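Local structure of cysteine protease-like VirA (Shigella flexneri, 3EB8) at residues F137-H142 with A235-L240; K186-M191 with G330-S335; H241-S246 with E345-S350; Y325-G330 with N340-E345. The protein is a secreted virulence effector needed for entry into epithelial cells and spreading within and between them, and despite its name is probably not a protease. All coordinates share one frame; numbering follows the deposited sequence.

Contact 1 (F137-H142 with A235-L240)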
loop_
_atom_site.group_PDB
_atom_site.type_symbol
_atom_site.label_atom_id
_atom_site.label_comp_id
_atom_site.label_asym_id
_atom_site.label_seq_id
_atom_site.Cartn_x
_atom_site.Cartn_y
_atom_site.Cartn_z
ATOM N N PHE A 137 9.642 14.249 -6.262
ATOM C CA PHE A 137 9.075 14.679 -4.982
ATOM C C PHE A 137 8.869 16.185 -4.888
ATOM O O PHE A 137 8.617 16.711 -3.806
ATOM C CB PHE A 137 9.916 14.186 -3.794
ATOM C CG PHE A 137 9.898 12.700 -3.625
ATOM C CD1 PHE A 137 10.904 11.908 -4.179
ATOM C CD2 PHE A 137 8.863 12.082 -2.924
ATOM C CE1 PHE A 137 10.871 10.519 -4.041
ATOM C CE2 PHE A 137 8.827 10.697 -2.774
ATOM C CZ PHE A 137 9.821 9.916 -3.340
ATOM N N ASN A 138 8.968 16.883 -6.015
ATOM C CA ASN A 138 8.715 18.321 -6.018
ATOM C C ASN A 138 7.366 18.697 -5.395
ATOM O O ASN A 138 7.267 19.672 -4.654
ATOM C CB ASN A 138 8.803 18.900 -7.435
ATOM C CG ASN A 138 10.175 19.473 -7.749
ATOM O OD1 ASN A 138 11.155 19.214 -7.038
ATOM N ND2 ASN A 138 10.257 20.255 -8.827
ATOM N N SER A 139 6.327 17.927 -5.689
ATOM C CA SER A 139 4.994 18.311 -5.259
ATOM C C SER A 139 4.585 17.723 -3.910
ATOM O O SER A 139 3.427 17.865 -3.507
ATOM C CB SER A 139 3.963 17.937 -6.321
ATOM O OG SER A 139 3.884 16.538 -6.479
ATOM N N VAL A 140 5.531 17.095 -3.208
ATOM C CA VAL A 140 5.195 16.290 -2.039
ATOM C C VAL A 140 4.453 17.042 -0.926
ATOM O O VAL A 140 3.489 16.516 -0.380
ATOM C CB VAL A 140 6.421 15.538 -1.471
ATOM C CG1 VAL A 140 7.405 16.494 -0.877
ATOM C CG2 VAL A 140 5.980 14.533 -0.428
ATOM N N TRP A 141 4.886 18.256 -0.592
ATOM C CA TRP A 141 4.196 19.045 0.437
ATOM C C TRP A 141 2.736 19.353 0.065
ATOM O O TRP A 141 1.845 19.231 0.899
ATOM C CB TRP A 141 4.907 20.375 0.734
ATOM C CG TRP A 141 6.355 20.305 1.148
ATOM C CD1 TRP A 141 7.292 21.287 0.986
ATOM C CD2 TRP A 141 7.024 19.216 1.802
ATOM N NE1 TRP A 141 8.500 20.878 1.490
ATOM C CE2 TRP A 141 8.368 19.608 1.987
ATOM C CE3 TRP A 141 6.625 17.947 2.234
ATOM C CZ2 TRP A 141 9.313 18.777 2.592
ATOM C CZ3 TRP A 141 7.567 17.117 2.837
ATOM C CH2 TRP A 141 8.895 17.536 3.007
ATOM N N HIS A 142 2.495 19.766 -1.176
ATOM C CA HIS A 142 1.130 20.075 -1.607
ATOM C C HIS A 142 0.301 18.804 -1.720
ATOM O O HIS A 142 -0.895 18.810 -1.442
ATOM C CB HIS A 142 1.123 20.836 -2.940
ATOM C CG HIS A 142 1.821 22.159 -2.883
ATOM N ND1 HIS A 142 3.161 22.283 -2.582
ATOM C CD2 HIS A 142 1.364 23.416 -3.090
ATOM C CE1 HIS A 142 3.499 23.560 -2.602
ATOM N NE2 HIS A 142 2.427 24.268 -2.908
ATOM N N ALA A 235 5.060 9.348 1.369
ATOM C CA ALA A 235 4.055 8.351 0.999
ATOM C C ALA A 235 2.930 8.943 0.153
ATOM O O ALA A 235 2.220 8.216 -0.534
ATOM C CB ALA A 235 3.471 7.651 2.244
ATOM N N PHE A 236 2.777 10.263 0.218
ATOM C CA PHE A 236 1.699 10.953 -0.484
ATOM C C PHE A 236 2.120 11.509 -1.862
ATOM O O PHE A 236 1.275 11.984 -2.612
ATOM C CB PHE A 236 1.106 12.076 0.386
ATOM C CG PHE A 236 0.364 11.586 1.602
ATOM C CD1 PHE A 236 1.042 11.281 2.771
ATOM C CD2 PHE A 236 -1.021 11.438 1.577
ATOM C CE1 PHE A 236 0.351 10.829 3.893
ATOM C CE2 PHE A 236 -1.713 10.986 2.697
ATOM C CZ PHE A 236 -1.028 10.685 3.856
ATOM N N TRP A 237 3.412 11.468 -2.202
ATOM C CA TRP A 237 3.818 12.027 -3.494
ATOM C C TRP A 237 2.990 11.422 -4.666
ATOM O O TRP A 237 2.885 10.198 -4.806
ATOM C CB TRP A 237 5.333 11.906 -3.737
ATOM C CG TRP A 237 5.765 12.604 -5.020
ATOM C CD1 TRP A 237 5.372 13.846 -5.453
ATOM C CD2 TRP A 237 6.649 12.099 -6.019
ATOM N NE1 TRP A 237 5.953 14.137 -6.652
ATOM C CE2 TRP A 237 6.742 13.086 -7.030
ATOM C CE3 TRP A 237 7.397 10.920 -6.151
ATOM C CZ2 TRP A 237 7.549 12.929 -8.169
ATOM C CZ3 TRP A 237 8.203 10.763 -7.290
ATOM C CH2 TRP A 237 8.263 11.769 -8.288
ATOM N N GLN A 238 2.396 12.281 -5.492
ATOM C CA GLN A 238 1.430 11.821 -6.496
ATOM C C GLN A 238 2.009 10.859 -7.537
ATOM O O GLN A 238 1.289 10.031 -8.078
ATOM C CB GLN A 238 0.785 13.014 -7.190
ATOM C CG GLN A 238 1.781 13.981 -7.821
ATOM C CD GLN A 238 1.093 15.137 -8.544
ATOM O OE1 GLN A 238 1.065 16.275 -8.053
ATOM N NE2 GLN A 238 0.516 14.842 -9.709
ATOM N N SER A 239 3.304 10.980 -7.821
ATOM C CA SER A 239 3.970 10.128 -8.820
ATOM C C SER A 239 4.916 9.122 -8.173
ATOM O O SER A 239 5.780 8.558 -8.824
ATOM C CB SER A 239 4.727 10.982 -9.834
ATOM O OG SER A 239 3.877 11.974 -10.358
ATOM N N LEU A 240 4.730 8.886 -6.885
ATOM C CA LEU A 240 5.527 7.902 -6.160
ATOM C C LEU A 240 5.723 6.576 -6.918
ATOM O O LEU A 240 6.785 5.983 -6.858
ATOM C CB LEU A 240 4.886 7.633 -4.801
ATOM C CG LEU A 240 5.698 6.752 -3.858
ATOM C CD1 LEU A 240 6.933 7.481 -3.390
ATOM C CD2 LEU A 240 4.843 6.360 -2.672
#
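Trp237 meets Phe137 with the face of its indole and with its CB, and Ser139 with the indole edge. It comes first along 235-240 in making real contact. Its CG extends opposite the backbone N (chi1 -175°), which carries the indole across to the turn at 137-140. Phe137 CA sits over the five-membered ring, 3.5 Å from its centroid and 11° off the normal, a CH-pi contact, while Phe137 N lies above the same face nearer the rim of the six-membered ring. The two six-membered rings meet obliquely, their planes 33° apart; Trp237 CE3 stands over the centre of the phenyl ring, 3.6 Å above its plane, and Trp237 CB lies 3.6 Å from Phe137 CD2. At the indole edge, in its plane, Ser139 OG lies 3.2 Å from Trp237 NE1 and is hydrogen-bonded to Asp143. Next, Gln238 runs its CG past Ser139 OG at 3.6 Å, and its backbone N also binds Asp143. Last, Leu240, whose N bonds to Trp237 O in a type I turn, puts CD1 3.8 Å from Phe137 CZ. The chemistry divides cleanly: apolar and aromatic surfaces make the bulk of the join, whereas Asp143, on helix 140-149, binds polar groups from both segments and probably fixes how they lie against each other.

Contact 2 (K186-M191 with G330-S335)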
loop_
_atom_site.group_PDB
_atom_site.type_symbol
_atom_site.label_atom_id
_atom_site.label_comp_id
_atom_site.label_asym_id
_atom_site.label_seq_id
_atom_site.Cartn_x
_atom_site.Cartn_y
_atom_site.Cartn_z
ATOM N N LYS A 186 10.308 23.448 -2.649
ATOM C CA LYS A 186 11.712 23.147 -2.370
ATOM C C LYS A 186 12.053 23.211 -0.883
ATOM O O LYS A 186 13.138 22.799 -0.473
ATOM C CB LYS A 186 12.623 24.127 -3.115
ATOM C CG LYS A 186 12.857 23.835 -4.589
ATOM C CD LYS A 186 13.905 24.805 -5.146
ATOM C CE LYS A 186 14.312 24.481 -6.583
ATOM N NZ LYS A 186 15.476 25.307 -7.041
ATOM N N LYS A 187 11.145 23.744 -0.076
ATOM C CA LYS A 187 11.430 23.907 1.333
ATOM C C LYS A 187 11.782 22.581 2.022
ATOM O O LYS A 187 11.275 21.502 1.668
ATOM C CB LYS A 187 10.257 24.581 2.047
ATOM C CG LYS A 187 10.556 24.987 3.484
ATOM C CD LYS A 187 9.852 26.287 3.837
ATOM C CE LYS A 187 10.546 27.012 4.978
ATOM N NZ LYS A 187 10.167 28.461 5.048
ATOM N N GLU A 188 12.672 22.681 3.004
ATOM C CA GLU A 188 13.004 21.561 3.868
ATOM C C GLU A 188 12.341 21.848 5.199
ATOM O O GLU A 188 12.494 22.941 5.752
ATOM C CB GLU A 188 14.521 21.425 4.044
ATOM C CG GLU A 188 14.940 20.406 5.107
ATOM C CD GLU A 188 16.458 20.230 5.203
ATOM O OE1 GLU A 188 17.005 20.342 6.325
ATOM O OE2 GLU A 188 17.100 19.971 4.156
ATOM N N LEU A 189 11.588 20.875 5.695
ATOM C CA LEU A 189 10.792 21.062 6.891
ATOM C C LEU A 189 11.682 21.153 8.103
ATOM O O LEU A 189 12.565 20.318 8.288
ATOM C CB LEU A 189 9.837 19.891 7.072
ATOM C CG LEU A 189 8.810 19.641 5.975
ATOM C CD1 LEU A 189 7.887 18.475 6.375
ATOM C CD2 LEU A 189 8.029 20.915 5.698
ATOM N N GLN A 190 11.449 22.161 8.935
ATOM C CA GLN A 190 12.118 22.228 10.229
ATOM C C GLN A 190 11.377 21.323 11.185
ATOM O O GLN A 190 10.148 21.328 11.233
ATOM C CB GLN A 190 12.147 23.658 10.766
ATOM C CG GLN A 190 13.211 24.534 10.129
ATOM C CD GLN A 190 12.908 26.010 10.292
ATOM O OE1 GLN A 190 11.948 26.386 10.969
ATOM N NE2 GLN A 190 13.722 26.855 9.666
ATOM N N MET A 191 12.126 20.542 11.947
ATOM C CA MET A 191 11.534 19.537 12.814
ATOM C C MET A 191 10.924 20.148 14.072
ATOM O O MET A 191 11.386 21.182 14.558
ATOM C CB MET A 191 12.577 18.472 13.158
ATOM C CG MET A 191 12.863 17.543 11.985
ATOM S SD MET A 191 11.343 16.772 11.387
ATOM C CE MET A 191 10.715 16.135 12.949
ATOM N N GLY A 330 18.873 8.855 8.498
ATOM C CA GLY A 330 19.203 10.273 8.426
ATOM C C GLY A 330 18.446 11.109 7.397
ATOM O O GLY A 330 18.887 12.220 7.069
ATOM N N THR A 331 17.326 10.601 6.878
ATOM C CA THR A 331 16.662 11.290 5.768
ATOM C C THR A 331 16.069 12.623 6.192
ATOM O O THR A 331 15.358 12.705 7.194
ATOM C CB THR A 331 15.501 10.467 5.134
ATOM O OG1 THR A 331 15.971 9.187 4.706
ATOM C CG2 THR A 331 14.939 11.212 3.927
ATOM N N LEU A 332 16.342 13.663 5.413
ATOM C CA LEU A 332 15.777 14.980 5.685
ATOM C C LEU A 332 14.470 15.191 4.927
ATOM O O LEU A 332 14.366 14.833 3.757
ATOM C CB LEU A 332 16.784 16.085 5.348
ATOM C CG LEU A 332 18.091 16.007 6.147
ATOM C CD1 LEU A 332 19.051 17.085 5.679
ATOM C CD2 LEU A 332 17.834 16.087 7.658
ATOM N N PRO A 333 13.464 15.769 5.603
ATOM C CA PRO A 333 12.153 16.009 5.016
ATOM C C PRO A 333 12.198 17.139 3.981
ATOM O O PRO A 333 11.792 18.253 4.277
ATOM C CB PRO A 333 11.293 16.422 6.224
ATOM C CG PRO A 333 12.096 16.156 7.413
ATOM C CD PRO A 333 13.521 16.207 7.003
ATOM N N SER A 334 12.708 16.842 2.792
ATOM C CA SER A 334 12.675 17.758 1.669
ATOM C C SER A 334 12.660 16.942 0.389
ATOM O O SER A 334 12.965 15.756 0.392
ATOM C CB SER A 334 13.904 18.679 1.667
ATOM O OG SER A 334 15.073 17.976 1.268
ATOM N N SER A 335 12.310 17.588 -0.709
ATOM C CA SER A 335 12.344 16.952 -2.009
ATOM C C SER A 335 13.746 16.425 -2.362
ATOM O O SER A 335 13.872 15.367 -2.958
ATOM C CB SER A 335 11.848 17.944 -3.055
ATOM O OG SER A 335 10.661 18.546 -2.571
#
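Glu188 lies along the loop at 332-334 and touches it over the whole length of its side chain, first through the carbons and finally through the carboxylate oxygens. It starts at CB, which rests 3.7 Å from Ser334 CB. CG follows, opposite the backbone N (chi1 171°), and passes 3.9 Å from Pro333 O. The extended chain then brings CD alongside Leu332, and the carboxylate ends beside a methyl group, with OE2 3.8 Å from Leu332 CD1. The loop that receives it is an inverse gamma turn centred on Pro333, closed by Ser334 N bonding to Leu332 O, and it leads directly into helix 335-341, where Ser334 is the N-cap and its OG bonds to Gly337 N. The turn presents Pro333 O to the facing loop, which belongs to the tubulin-binding region 182-273. Leu189 N donates to that oxygen at 3.0 Å in a nearly straight bond, 172° at the hydrogen, with the donor 18° out of the carbonyl plane. Beside this bond Leu189 CB packs against Pro333 CB at 3.9 Å. Met191, bent at chi2 and chi3, crosses the proline roughly at a right angle and sets SD 4.1 Å from CG of Pro333. Both Leu189 and Met191 also reach Ile229 of helix 226-234.

Contact 3 (H241-S246 with E345-S350)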
loop_
_atom_site.group_PDB
_atom_site.type_symbol
_atom_site.label_atom_id
_atom_site.label_comp_id
_atom_site.label_asym_id
_atom_site.label_seq_id
_atom_site.Cartn_x
_atom_site.Cartn_y
_atom_site.Cartn_z
ATOM N N HIS A 241 4.704 6.121 -7.633
ATOM C CA HIS A 241 4.717 4.786 -8.240
ATOM C C HIS A 241 5.274 4.715 -9.657
ATOM O O HIS A 241 5.458 3.623 -10.180
ATOM C CB HIS A 241 3.301 4.190 -8.276
ATOM C CG HIS A 241 2.319 5.007 -9.062
ATOM N ND1 HIS A 241 1.700 6.129 -8.546
ATOM C CD2 HIS A 241 1.865 4.888 -10.332
ATOM C CE1 HIS A 241 0.902 6.654 -9.455
ATOM N NE2 HIS A 241 0.980 5.917 -10.550
ATOM N N ILE A 242 5.487 5.839 -10.313
ATOM C CA ILE A 242 5.977 5.755 -11.683
ATOM C C ILE A 242 7.473 5.462 -11.657
ATOM O O ILE A 242 8.274 6.380 -11.611
ATOM C CB ILE A 242 5.698 7.042 -12.477
ATOM C CG1 ILE A 242 4.241 7.457 -12.319
ATOM C CG2 ILE A 242 5.999 6.828 -13.947
ATOM C CD1 ILE A 242 3.284 6.455 -12.870
ATOM N N THR A 243 7.850 4.186 -11.670
ATOM C CA THR A 243 9.250 3.831 -11.487
ATOM C C THR A 243 9.891 3.255 -12.736
ATOM O O THR A 243 11.094 3.013 -12.756
ATOM C CB THR A 243 9.454 2.826 -10.320
ATOM O OG1 THR A 243 8.707 1.634 -10.576
ATOM C CG2 THR A 243 9.014 3.434 -8.999
ATOM N N SER A 244 9.097 3.025 -13.777
ATOM C CA SER A 244 9.641 2.414 -14.980
ATOM C C SER A 244 8.661 2.420 -16.133
ATOM O O SER A 244 7.457 2.611 -15.945
ATOM C CB SER A 244 10.050 0.970 -14.691
ATOM O OG SER A 244 8.903 0.161 -14.531
ATOM N N SER A 245 9.194 2.186 -17.327
ATOM C CA SER A 245 8.395 2.013 -18.529
ATOM C C SER A 245 7.409 0.865 -18.330
ATOM O O SER A 245 6.283 0.915 -18.833
ATOM C CB SER A 245 9.310 1.710 -19.711
ATOM O OG SER A 245 10.468 2.514 -19.645
ATOM N N SER A 246 7.838 -0.159 -17.587
ATOM C CA SER A 246 7.019 -1.348 -17.345
ATOM C C SER A 246 5.781 -1.016 -16.532
ATOM O O SER A 246 4.693 -1.506 -16.821
ATOM C CB SER A 246 7.828 -2.435 -16.645
ATOM O OG SER A 246 9.046 -2.654 -17.322
ATOM N N GLU A 345 14.597 2.832 -8.200
ATOM C CA GLU A 345 15.170 1.501 -8.051
ATOM C C GLU A 345 14.908 0.865 -6.690
ATOM O O GLU A 345 14.887 -0.352 -6.569
ATOM C CB GLU A 345 16.680 1.530 -8.324
ATOM C CG GLU A 345 17.368 2.794 -7.829
ATOM C CD GLU A 345 18.733 3.028 -8.475
ATOM O OE1 GLU A 345 19.659 2.222 -8.226
ATOM O OE2 GLU A 345 18.879 4.027 -9.221
ATOM N N SER A 346 14.729 1.671 -5.654
ATOM C CA SER A 346 14.452 1.084 -4.342
ATOM C C SER A 346 12.972 1.029 -3.964
ATOM O O SER A 346 12.627 0.603 -2.857
ATOM C CB SER A 346 15.277 1.755 -3.241
ATOM O OG SER A 346 15.548 3.098 -3.568
ATOM N N ARG A 347 12.100 1.440 -4.880
ATOM C CA ARG A 347 10.664 1.313 -4.639
ATOM C C ARG A 347 10.152 0.084 -5.348
ATOM O O ARG A 347 10.495 -0.156 -6.502
ATOM C CB ARG A 347 9.872 2.517 -5.146
ATOM C CG ARG A 347 10.317 3.854 -4.657
ATOM C CD ARG A 347 9.604 4.914 -5.424
ATOM N NE ARG A 347 10.458 6.069 -5.570
ATOM C CZ ARG A 347 10.298 7.010 -6.489
ATOM N NH1 ARG A 347 9.292 6.946 -7.352
ATOM N NH2 ARG A 347 11.148 8.023 -6.537
ATOM N N GLN A 348 9.341 -0.702 -4.658
ATOM C CA GLN A 348 8.655 -1.798 -5.314
ATOM C C GLN A 348 7.184 -1.470 -5.526
ATOM O O GLN A 348 6.480 -1.021 -4.609
ATOM C CB GLN A 348 8.795 -3.081 -4.528
ATOM C CG GLN A 348 8.286 -4.283 -5.269
ATOM C CD GLN A 348 8.486 -5.538 -4.462
ATOM O OE1 GLN A 348 7.732 -5.804 -3.516
ATOM N NE2 GLN A 348 9.522 -6.317 -4.811
ATOM N N VAL A 349 6.740 -1.702 -6.748
ATOM C CA VAL A 349 5.405 -1.323 -7.171
ATOM C C VAL A 349 4.620 -2.571 -7.525
ATOM O O VAL A 349 5.148 -3.485 -8.172
ATOM C CB VAL A 349 5.475 -0.336 -8.361
ATOM C CG1 VAL A 349 4.104 -0.101 -8.968
ATOM C CG2 VAL A 349 6.089 0.975 -7.896
ATOM N N SER A 350 3.371 -2.623 -7.066
ATOM C CA SER A 350 2.514 -3.780 -7.305
ATOM C C SER A 350 1.089 -3.325 -7.589
ATOM O O SER A 350 0.702 -2.244 -7.175
ATOM C CB SER A 350 2.529 -4.698 -6.099
ATOM O OG SER A 350 2.030 -4.009 -4.966
#
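The lead-in to helix 245-265 packs against the segment leading into and forming strand 348-356, with His241 and Thr243 on one side and Arg347 and Val349 on the other. Methyl groups carry the join, and no hydrogen bond runs between the two segments. Val349 turns CG2 to the lead-in, 3.6 Å from the backbone His241 O and 3.8 Å from Thr243 OG1; the valine and threonine side chains run antiparallel alongside one another. CG1 of Val349 is farther off, 4.1 Å from the same His241 O. Strand 348-356 runs through the mixed sheet antiparallel to 315-327 and 121-123, and Arg347 and Val349 both direct their CB atoms toward the lead-in, with Gln348 between them pointing the other way. Thr243 has its methyl CG2 opposite the carbonyl carbon, which lays it obliquely across the arginine chain, 3.9 Å from Arg347 CD. The same methyl is 3.9 Å from Arg347 NH1. A bend at chi3 (-147°) shapes the arginine's path to its strongest partner, Leu240 O, which NH1 binds, while NH2 binds Ile342 O and NE is hydrogen-bonded too. Just beyond, Ser244 is the N-cap of helix 245-265, its OG bonding to Val247 N, and Val247 in turn touches Val349.

Contact 4 (Y325-G330 with N340-E345)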
loop_
_atom_site.group_PDB
_atom_site.type_symbol
_atom_site.label_atom_id
_atom_site.label_comp_id
_atom_site.label_asym_id
_atom_site.label_seq_id
_atom_site.Cartn_x
_atom_site.Cartn_y
_atom_site.Cartn_z
ATOM N N TYR A 325 8.894 0.789 0.229
ATOM C CA TYR A 325 10.280 1.195 0.258
ATOM C C TYR A 325 10.776 1.428 1.688
ATOM O O TYR A 325 9.988 1.528 2.644
ATOM C CB TYR A 325 10.458 2.481 -0.532
ATOM C CG TYR A 325 9.490 3.555 -0.139
ATOM C CD1 TYR A 325 9.814 4.502 0.805
ATOM C CD2 TYR A 325 8.240 3.616 -0.715
ATOM C CE1 TYR A 325 8.912 5.488 1.152
ATOM C CE2 TYR A 325 7.332 4.585 -0.374
ATOM C CZ TYR A 325 7.662 5.520 0.551
ATOM O OH TYR A 325 6.738 6.493 0.864
ATOM N N LEU A 326 12.096 1.551 1.804
ATOM C CA LEU A 326 12.775 1.853 3.055
ATOM C C LEU A 326 13.193 3.322 3.089
ATOM O O LEU A 326 13.721 3.850 2.110
ATOM C CB LEU A 326 14.043 1.011 3.127
ATOM C CG LEU A 326 14.326 0.171 4.356
ATOM C CD1 LEU A 326 13.217 -0.856 4.546
ATOM C CD2 LEU A 326 15.659 -0.514 4.149
ATOM N N VAL A 327 12.973 3.978 4.218
ATOM C CA VAL A 327 13.522 5.304 4.441
ATOM C C VAL A 327 14.594 5.241 5.521
ATOM O O VAL A 327 14.294 4.920 6.679
ATOM C CB VAL A 327 12.446 6.302 4.890
ATOM C CG1 VAL A 327 13.076 7.691 5.035
ATOM C CG2 VAL A 327 11.276 6.311 3.911
ATOM N N HIS A 328 15.837 5.547 5.141
ATOM C CA HIS A 328 16.990 5.440 6.038
ATOM C C HIS A 328 16.964 6.487 7.171
ATOM O O HIS A 328 16.346 7.549 7.054
ATOM C CB HIS A 328 18.311 5.498 5.233
ATOM C CG HIS A 328 18.747 6.885 4.862
ATOM N ND1 HIS A 328 18.588 7.408 3.594
ATOM C CD2 HIS A 328 19.328 7.864 5.599
ATOM C CE1 HIS A 328 19.046 8.648 3.565
ATOM N NE2 HIS A 328 19.497 8.951 4.770
ATOM N N ALA A 329 17.659 6.184 8.256
ATOM C CA ALA A 329 17.637 6.991 9.484
ATOM C C ALA A 329 17.949 8.485 9.364
ATOM O O ALA A 329 17.386 9.314 10.087
ATOM C CB ALA A 329 18.558 6.371 10.507
ATOM N N GLY A 330 18.873 8.855 8.498
ATOM C CA GLY A 330 19.203 10.273 8.426
ATOM C C GLY A 330 18.446 11.109 7.397
ATOM O O GLY A 330 18.887 12.220 7.069
ATOM N N ASN A 340 16.701 11.468 -3.101
ATOM C CA ASN A 340 17.972 10.791 -2.837
ATOM C C ASN A 340 17.816 9.563 -1.927
ATOM O O ASN A 340 18.451 8.549 -2.155
ATOM C CB ASN A 340 19.015 11.759 -2.278
ATOM C CG ASN A 340 19.716 12.562 -3.368
ATOM O OD1 ASN A 340 20.614 12.059 -4.063
ATOM N ND2 ASN A 340 19.341 13.825 -3.495
ATOM N N ALA A 341 16.946 9.652 -0.926
ATOM C CA ALA A 341 16.691 8.522 -0.022
ATOM C C ALA A 341 15.835 7.410 -0.655
ATOM O O ALA A 341 16.029 6.234 -0.354
ATOM C CB ALA A 341 16.076 9.000 1.287
ATOM N N ILE A 342 14.916 7.791 -1.544
ATOM C CA ILE A 342 13.942 6.860 -2.128
ATOM C C ILE A 342 13.901 6.930 -3.655
ATOM O O ILE A 342 12.912 7.388 -4.223
ATOM C CB ILE A 342 12.505 7.158 -1.619
ATOM C CG1 ILE A 342 12.534 7.596 -0.148
ATOM C CG2 ILE A 342 11.592 5.937 -1.848
ATOM C CD1 ILE A 342 11.228 8.137 0.361
ATOM N N PRO A 343 14.993 6.503 -4.318
ATOM C CA PRO A 343 15.077 6.467 -5.781
ATOM C C PRO A 343 14.144 5.395 -6.319
ATOM O O PRO A 343 13.892 4.444 -5.594
ATOM C CB PRO A 343 16.536 6.023 -6.028
ATOM C CG PRO A 343 16.905 5.270 -4.784
ATOM C CD PRO A 343 16.286 6.126 -3.709
ATOM N N PRO A 344 13.667 5.536 -7.570
ATOM C CA PRO A 344 12.832 4.529 -8.245
ATOM C C PRO A 344 13.300 3.076 -8.041
ATOM O O PRO A 344 12.471 2.203 -7.739
ATOM C CB PRO A 344 12.946 4.922 -9.720
ATOM C CG PRO A 344 13.147 6.391 -9.689
ATOM C CD PRO A 344 13.903 6.713 -8.426
ATOM N N GLU A 345 14.597 2.832 -8.200
ATOM C CA GLU A 345 15.170 1.501 -8.051
ATOM C C GLU A 345 14.908 0.865 -6.690
ATOM O O GLU A 345 14.887 -0.352 -6.569
ATOM C CB GLU A 345 16.680 1.530 -8.324
ATOM C CG GLU A 345 17.368 2.794 -7.829
ATOM C CD GLU A 345 18.733 3.028 -8.475
ATOM O OE1 GLU A 345 19.659 2.222 -8.226
ATOM O OE2 GLU A 345 18.879 4.027 -9.221
HETATM O O HOH W 1 16.607 5.356 2.192
#
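Ile342 and Tyr325 supply the main apolar contact, a branched side chain laid over an aromatic face. Ile342 CG2 stands 3.9 Å from the centroid of the tyrosine ring, 30° off its normal, in a CH-pi contact. With CG2 opposite its own backbone N, the other branch turns beside the backbone N, and CD1 reaches Tyr325 CE1 at 3.6 Å. CD1 also touches Val327 CG2 at 4.0 Å, so the isoleucine bridges two residues of one strand; Val327 CG2 itself lies at the tyrosine edge. Farther along, Ala341 CB approaches the imidazole obliquely, 3.8 Å from His328 CE1. The polar interactions pass through a single water. It donates to Ala341 O at 2.8 Å and, over a longer 3.3 Å, to Leu326 O, and through these two carbonyls it links the end of helix 335-341 to strand 315-327. The water also accepts from His328 N at 3.1 Å, and His328 ND1 is a further partner. Outside the pair, Tyr325 OH bonds to Ser234 OG. In the fold, helix 335-341 lies in the connection between the neighbouring antiparallel strands 315-327 and 348-356, and its C-terminal exit packs onto the strand that precedes it.

In the fold
Two short bridges tie contact 1 to contact 2: Trp141 NE1 to Lys187 O at 2.8 Å and Ser335 OG to Phe137 O at 3.0 Å, both probable hydrogen bonds. Arg347 of contact 3 joins contacts 1 and 4, its guanidinium reaching a backbone carbonyl of each. Contact 4 is nested within the chain loop that contact 3 closes, shares Glu345 with it, and shares Gly330 with contact 2. Contacts 2 and 3 do not touch; their nearest atoms are about 9 Å apart. Contacts 1, 2 and 3 each draw one segment from the tubulin-binding region 182-273.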